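Local structure of brain tumor protein (Drosophila melanogaster American nodavirus, 6J9R) at residues L96-C99 / E100-R104; L59-R62 / K63-L66. The protein probably acts as a translational repressor of the TRIM family, its coiled-coil domain pairing two subunits along a long helix. All blocks are in the same frame, centred on the assembly; numbering follows the deposited sequence.

In the fold
Contacts 1 and 2 are two separate places on the same long helix 30-104, their centres about 56 Å apart and without touch. Contact 2 lies near the middle of the chain, its centre about 6 Å from that of the chain, and is a surface contact: charged side chains pair along the helix, while other residues reach the second subunit. Contact 1, its centre about 53 Å from the centre of the chain, is partly buried, because the chain folds back there and helix 110-128 covers one face while the second subunit meets another. Its turn is held by backbone bonds, and its acidic ends turn to an arginine of the partner; at residues 59-66 a salt bridge forms within the helix itself.

Contact 1: L96-C99 / E100-R104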
ATOM      1  N   LEU B  96      21.933 -51.191  13.896  1.00 29.08           N
ATOM      2  CA  LEU B  96      22.190 -52.030  15.074  1.00 28.76           C
ATOM      3  C   LEU B  96      22.184 -53.510  14.768  1.00 33.39           C
ATOM      4  O   LEU B  96      23.126 -54.209  15.115  1.00 35.89           O
ATOM      5  CB  LEU B  96      21.142 -51.768  16.148  1.00 27.54           C
ATOM      6  CG  LEU B  96      21.477 -50.790  17.276  1.00 30.90           C
ATOM      7  CD1 LEU B  96      22.786 -50.064  17.034  1.00 27.72           C
ATOM      8  CD2 LEU B  96      20.350 -49.826  17.486  1.00 25.77           C
ATOM      9  N   ALA B  97      21.154 -53.975  14.069  1.00 28.78           N
ATOM     10  CA  ALA B  97      21.043 -55.394  13.755  1.00 29.68           C
ATOM     11  C   ALA B  97      22.249 -55.876  12.941  1.00 30.04           C
ATOM     12  O   ALA B  97      22.778 -56.961  13.181  1.00 34.82           O
ATOM     13  CB  ALA B  97      19.746 -55.668  13.004  1.00 30.66           C
ATOM     14  N   THR B  98      22.712 -55.045  12.014  1.00 30.58           N
ATOM     15  CA  THR B  98      23.830 -55.427  11.172  1.00 30.56           C
ATOM     16  C   THR B  98      25.103 -55.541  11.993  1.00 29.85           C
ATOM     17  O   THR B  98      25.853 -56.500  11.834  1.00 30.29           O
ATOM     18  CB  THR B  98      24.039 -54.419  10.012  1.00 30.84           C
ATOM     19  OG1 THR B  98      22.829 -54.316   9.243  1.00 31.54           O
ATOM     20  CG2 THR B  98      25.189 -54.870   9.120  1.00 31.55           C
ATOM     21  N   CYS B  99      25.319 -54.611  12.912  1.00 28.83           N
ATOM     22  CA  CYS B  99      26.498 -54.688  13.776  1.00 28.19           C
ATOM     23  C   CYS B  99      26.472 -55.975  14.619  1.00 29.39           C
ATOM     24  O   CYS B  99      27.475 -56.675  14.723  1.00 36.05           O
ATOM     25  CB  CYS B  99      26.583 -53.459  14.688  1.00 27.19           C
ATOM     26  SG  CYS B  99      27.034 -51.898  13.827  1.00 27.09           S
ATOM     27  N   GLU B 100      25.302 -56.309  15.162  1.00 30.98           N
ATOM     28  CA  GLU B 100      25.134 -57.514  15.967  1.00 28.42           C
ATOM     29  C   GLU B 100      25.370 -58.766  15.137  1.00 29.41           C
ATOM     30  O   GLU B 100      25.953 -59.739  15.627  1.00 36.23           O
ATOM     31  CB  GLU B 100      23.723 -57.555  16.575  1.00 28.50           C
ATOM     32  CG  GLU B 100      23.487 -56.556  17.711  1.00 30.28           C
ATOM     33  CD  GLU B 100      24.321 -56.871  18.951  1.00 32.08           C
ATOM     34  OE1 GLU B 100      24.464 -58.058  19.289  1.00 32.96           O
ATOM     35  OE2 GLU B 100      24.841 -55.935  19.596  1.00 37.66           O
ATOM     36  N   ALA B 101      24.919 -58.754  13.884  1.00 30.25           N
ATOM     37  CA  ALA B 101      25.118 -59.905  12.995  1.00 31.37           C
ATOM     38  C   ALA B 101      26.610 -60.056  12.684  1.00 33.59           C
ATOM     39  O   ALA B 101      27.158 -61.162  12.693  1.00 31.80           O
ATOM     40  CB  ALA B 101      24.313 -59.739  11.720  1.00 32.34           C
ATOM     41  N   VAL B 102      27.273 -58.921  12.461  1.00 30.80           N
ATOM     42  CA  VAL B 102      28.677 -58.940  12.117  1.00 30.87           C
ATOM     43  C   VAL B 102      29.503 -59.428  13.302  1.00 33.82           C
ATOM     44  O   VAL B 102      30.324 -60.328  13.148  1.00 38.47           O
ATOM     45  CB  VAL B 102      29.170 -57.544  11.667  1.00 30.53           C
ATOM     46  CG1 VAL B 102      30.659 -57.510  11.629  1.00 40.36           C
ATOM     47  CG2 VAL B 102      28.603 -57.186  10.306  1.00 31.42           C
ATOM     48  N   GLU B 103      29.246 -58.877  14.485  1.00 39.23           N
ATOM     49  CA  GLU B 103      30.006 -59.230  15.687  1.00 36.91           C
ATOM     50  C   GLU B 103      29.797 -60.674  16.142  1.00 42.69           C
ATOM     51  O   GLU B 103      30.641 -61.224  16.838  1.00 46.10           O
ATOM     52  CB  GLU B 103      29.650 -58.300  16.835  1.00 33.20           C
ATOM     53  CG  GLU B 103      30.271 -56.930  16.714  1.00 41.85           C
ATOM     54  CD  GLU B 103      29.504 -55.868  17.476  1.00 53.44           C
ATOM     55  OE1 GLU B 103      28.574 -56.240  18.218  1.00 60.54           O
ATOM     56  OE2 GLU B 103      29.806 -54.668  17.313  1.00 53.98           O
ATOM     57  N   ARG B 104      28.689 -61.292  15.740  1.00 49.36           N
ATOM     58  CA  ARG B 104      28.377 -62.625  16.229  1.00 49.53           C
ATOM     59  C   ARG B 104      28.847 -63.645  15.225  1.00 60.15           C
ATOM     60  O   ARG B 104      28.907 -64.845  15.507  1.00 71.03           O
ATOM     61  CB  ARG B 104      26.868 -62.780  16.459  1.00 44.43           C
TER
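Val-102 sits one helical turn beyond Thr-98 near the end of helix 30-104, the long helix of this TRIM coiled coil, and the two form the tightly packed side of the contact. The Val-102 N-H bonds to Thr-98 O at 2.9 Å, and the same oxygen lies 3.2 Å from Val-102 CG2. With CG1 anti to the backbone N (chi1 167°), CG2 falls beside that N and comes to 4.3 Å from Thr-98 CG2. Helix 110-128 covers this face: Leu-112 packs on both side chains, Ala-116 and Leu-119 on Thr-98. The buried hydroxyl of Thr-98 is satisfied by Lys-94 O, one turn back. Cys-99 is buried too, against Arg-17 of the second subunit.

Ala-97, Glu-100 and Glu-103 make up the more exposed side. Glu-100 CG rests 3.5 Å from Leu-96 O; beyond it the chain bends at chi2 (-66°), and the carboxylate leads away to a salt bridge with Arg-17 of the second subunit. Glu-103 is extended beyond CG and shares that arginine, an arrangement likely to ease any repulsion between the two acids. Main-chain bonds run through both sides, Ala-101 N to Ala-97 O among them. At the far end, Cys-99 O accepts the Glu-103 N-H at 2.8 Å in a nearly straight bond (167°), with Glu-103 CG 3.4 Å from the same oxygen.

Contact 2: L59-R62 / K63-L66; sequences LDER and KTEL
This is a local surface contact between side chains three and four residues apart, on consecutive turns near the middle of helix 30-104. Arg-62 and Glu-65 form its salt bridge: Arg-62 NH1 donates to Glu-65 OE2 at 2.7 Å; OE2 receives it on its anti lone pair and lies 11° out of the guanidinium plane. The two flat groups are turned 65° apart, and NH1 to OE2 is the one hydrogen bond between them. A bend at chi2 (58°) in Arg-62 carries the guanidinium along the helix toward Leu-66, whose CD2 lies over one face, offset toward the rim, at 3.7 Å from Arg-62 NH2. The other Glu-65 oxygen, OE1, comes within 2.6 Å of Glu-61 OE2; two acid oxygens this close suggest that one of the groups is protonated. Glu-65 thus meets both a cation and an acid.

Beneath the side chains, Lys-63 N, Thr-64 N, Glu-65 N and Leu-66 N each bond to the carbonyl four residues back. An i to i+3 arginine-glutamate salt bridge is common on the exposed surface of long helices; here it sits on the helix that pairs with the second subunit in the TRIM coiled coil, Leu-59 and Lys-63 packing on His-52 and Leu-66 on Leu-48 of that subunit.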
ATOM      1  N   LEU B  59      -3.991  -5.503  -1.886  1.00 28.00           N
ATOM      2  CA  LEU B  59      -3.333  -5.785  -0.640  1.00 27.47           C
ATOM      3  C   LEU B  59      -3.816  -7.120  -0.051  1.00 28.64           C
ATOM      4  O   LEU B  59      -3.022  -7.883   0.522  1.00 27.14           O
ATOM      5  CB  LEU B  59      -3.592  -4.640   0.326  1.00 53.63           C
ATOM      6  CG  LEU B  59      -2.826  -4.609   1.633  1.00 55.68           C
ATOM      7  CD1 LEU B  59      -1.336  -4.451   1.345  1.00 58.39           C
ATOM      8  CD2 LEU B  59      -3.368  -3.473   2.489  1.00 49.95           C
ATOM      9  N   ASP B  60      -5.110  -7.412  -0.189  1.00 29.52           N
ATOM     10  CA  ASP B  60      -5.610  -8.695   0.291  1.00 27.79           C
ATOM     11  C   ASP B  60      -4.988  -9.798  -0.534  1.00 29.63           C
ATOM     12  O   ASP B  60      -4.529 -10.772   0.029  1.00 28.04           O
ATOM     13  CB  ASP B  60      -7.133  -8.806   0.263  1.00 28.21           C
ATOM     14  CG  ASP B  60      -7.804  -7.907   1.283  1.00 30.43           C
ATOM     15  OD1 ASP B  60      -7.107  -7.402   2.207  1.00 30.69           O
ATOM     16  OD2 ASP B  60      -9.043  -7.733   1.177  1.00 30.23           O
ATOM     17  N   GLU B  61      -4.941  -9.633  -1.857  1.00 28.61           N
ATOM     18  CA  GLU B  61      -4.366 -10.675  -2.706  1.00 32.75           C
ATOM     19  C   GLU B  61      -2.898 -10.969  -2.323  1.00 30.73           C
ATOM     20  O   GLU B  61      -2.471 -12.125  -2.232  1.00 28.74           O
ATOM     21  CB  GLU B  61      -4.449 -10.279  -4.189  1.00 32.74           C
ATOM     22  CG  GLU B  61      -3.660 -11.210  -5.127  1.00 32.19           C
ATOM     23  CD  GLU B  61      -4.050 -12.686  -4.990  1.00 30.64           C
ATOM     24  OE1 GLU B  61      -5.182 -12.980  -4.574  1.00 32.93           O
ATOM     25  OE2 GLU B  61      -3.219 -13.569  -5.287  1.00 43.41           O
ATOM     26  N   ARG B  62      -2.155  -9.923  -2.029  1.00 28.27           N
ATOM     27  CA  ARG B  62      -0.798 -10.111  -1.615  1.00 27.96           C
ATOM     28  C   ARG B  62      -0.726 -10.869  -0.310  1.00 28.25           C
ATOM     29  O   ARG B  62       0.136 -11.726  -0.125  1.00 35.64           O
ATOM     30  CB  ARG B  62      -0.080  -8.771  -1.468  1.00 27.92           C
ATOM     31  CG  ARG B  62       1.418  -8.961  -1.318  1.00 34.02           C
ATOM     32  CD  ARG B  62       2.022  -9.728  -2.505  1.00 38.57           C
ATOM     33  NE  ARG B  62       3.456  -9.968  -2.312  1.00 48.65           N
ATOM     34  CZ  ARG B  62       4.085 -11.091  -2.664  1.00 56.27           C
ATOM     35  NH1 ARG B  62       3.420 -12.076  -3.252  1.00 56.77           N
ATOM     36  NH2 ARG B  62       5.384 -11.227  -2.432  1.00 58.01           N
ATOM     37  N   LYS B  63      -1.639 -10.567   0.597  1.00 33.13           N
ATOM     38  CA  LYS B  63      -1.607 -11.237   1.874  1.00 30.74           C
ATOM     39  C   LYS B  63      -1.886 -12.710   1.675  1.00 39.92           C
ATOM     40  O   LYS B  63      -1.193 -13.543   2.251  1.00 26.83           O
ATOM     41  CB  LYS B  63      -2.586 -10.631   2.864  1.00 26.55           C
ATOM     42  CG  LYS B  63      -2.597 -11.375   4.185  1.00 26.28           C
ATOM     43  CD  LYS B  63      -3.805 -11.044   4.969  1.00 49.21           C
ATOM     44  CE  LYS B  63      -3.904 -11.935   6.188  1.00 52.49           C
ATOM     45  NZ  LYS B  63      -4.900 -11.369   7.136  1.00 45.29           N
ATOM     46  N   THR B  64      -2.858 -13.043   0.833  1.00 27.63           N
ATOM     47  CA  THR B  64      -3.164 -14.444   0.702  1.00 28.02           C
ATOM     48  C   THR B  64      -2.019 -15.191  -0.027  1.00 28.21           C
ATOM     49  O   THR B  64      -1.783 -16.330   0.292  1.00 28.37           O
ATOM     50  CB  THR B  64      -4.570 -14.689   0.016  1.00 32.64           C
ATOM     51  OG1 THR B  64      -4.462 -14.883  -1.393  1.00 43.21           O
ATOM     52  CG2 THR B  64      -5.523 -13.575   0.336  1.00 28.65           C
ATOM     53  N   GLU B  65      -1.280 -14.552  -0.940  1.00 31.26           N
ATOM     54  CA  GLU B  65      -0.090 -15.194  -1.537  1.00 32.84           C
ATOM     55  C   GLU B  65       1.011 -15.466  -0.508  1.00 31.21           C
ATOM     56  O   GLU B  65       1.570 -16.564  -0.455  1.00 34.12           O
ATOM     57  CB  GLU B  65       0.516 -14.326  -2.654  1.00 29.67           C
ATOM     58  CG  GLU B  65      -0.344 -14.210  -3.911  1.00 34.23           C
ATOM     59  CD  GLU B  65      -0.021 -12.984  -4.765  1.00 37.06           C
ATOM     60  OE1 GLU B  65      -0.773 -12.712  -5.726  1.00 38.54           O
ATOM     61  OE2 GLU B  65       0.977 -12.289  -4.483  1.00 42.26           O
ATOM     62  N   LEU B  66       1.287 -14.476   0.331  1.00 28.06           N
ATOM     63  CA  LEU B  66       2.314 -14.603   1.353  1.00 30.64           C
ATOM     64  C   LEU B  66       1.911 -15.676   2.348  1.00 32.41           C
ATOM     65  O   LEU B  66       2.741 -16.486   2.769  1.00 32.23           O
ATOM     66  CB  LEU B  66       2.526 -13.264   2.068  1.00 26.38           C
ATOM     67  CG  LEU B  66       3.250 -12.160   1.290  1.00 29.35           C
ATOM     68  CD1 LEU B  66       3.328 -10.853   2.103  1.00 26.25           C
ATOM     69  CD2 LEU B  66       4.648 -12.610   0.895  1.00 26.81           C
TER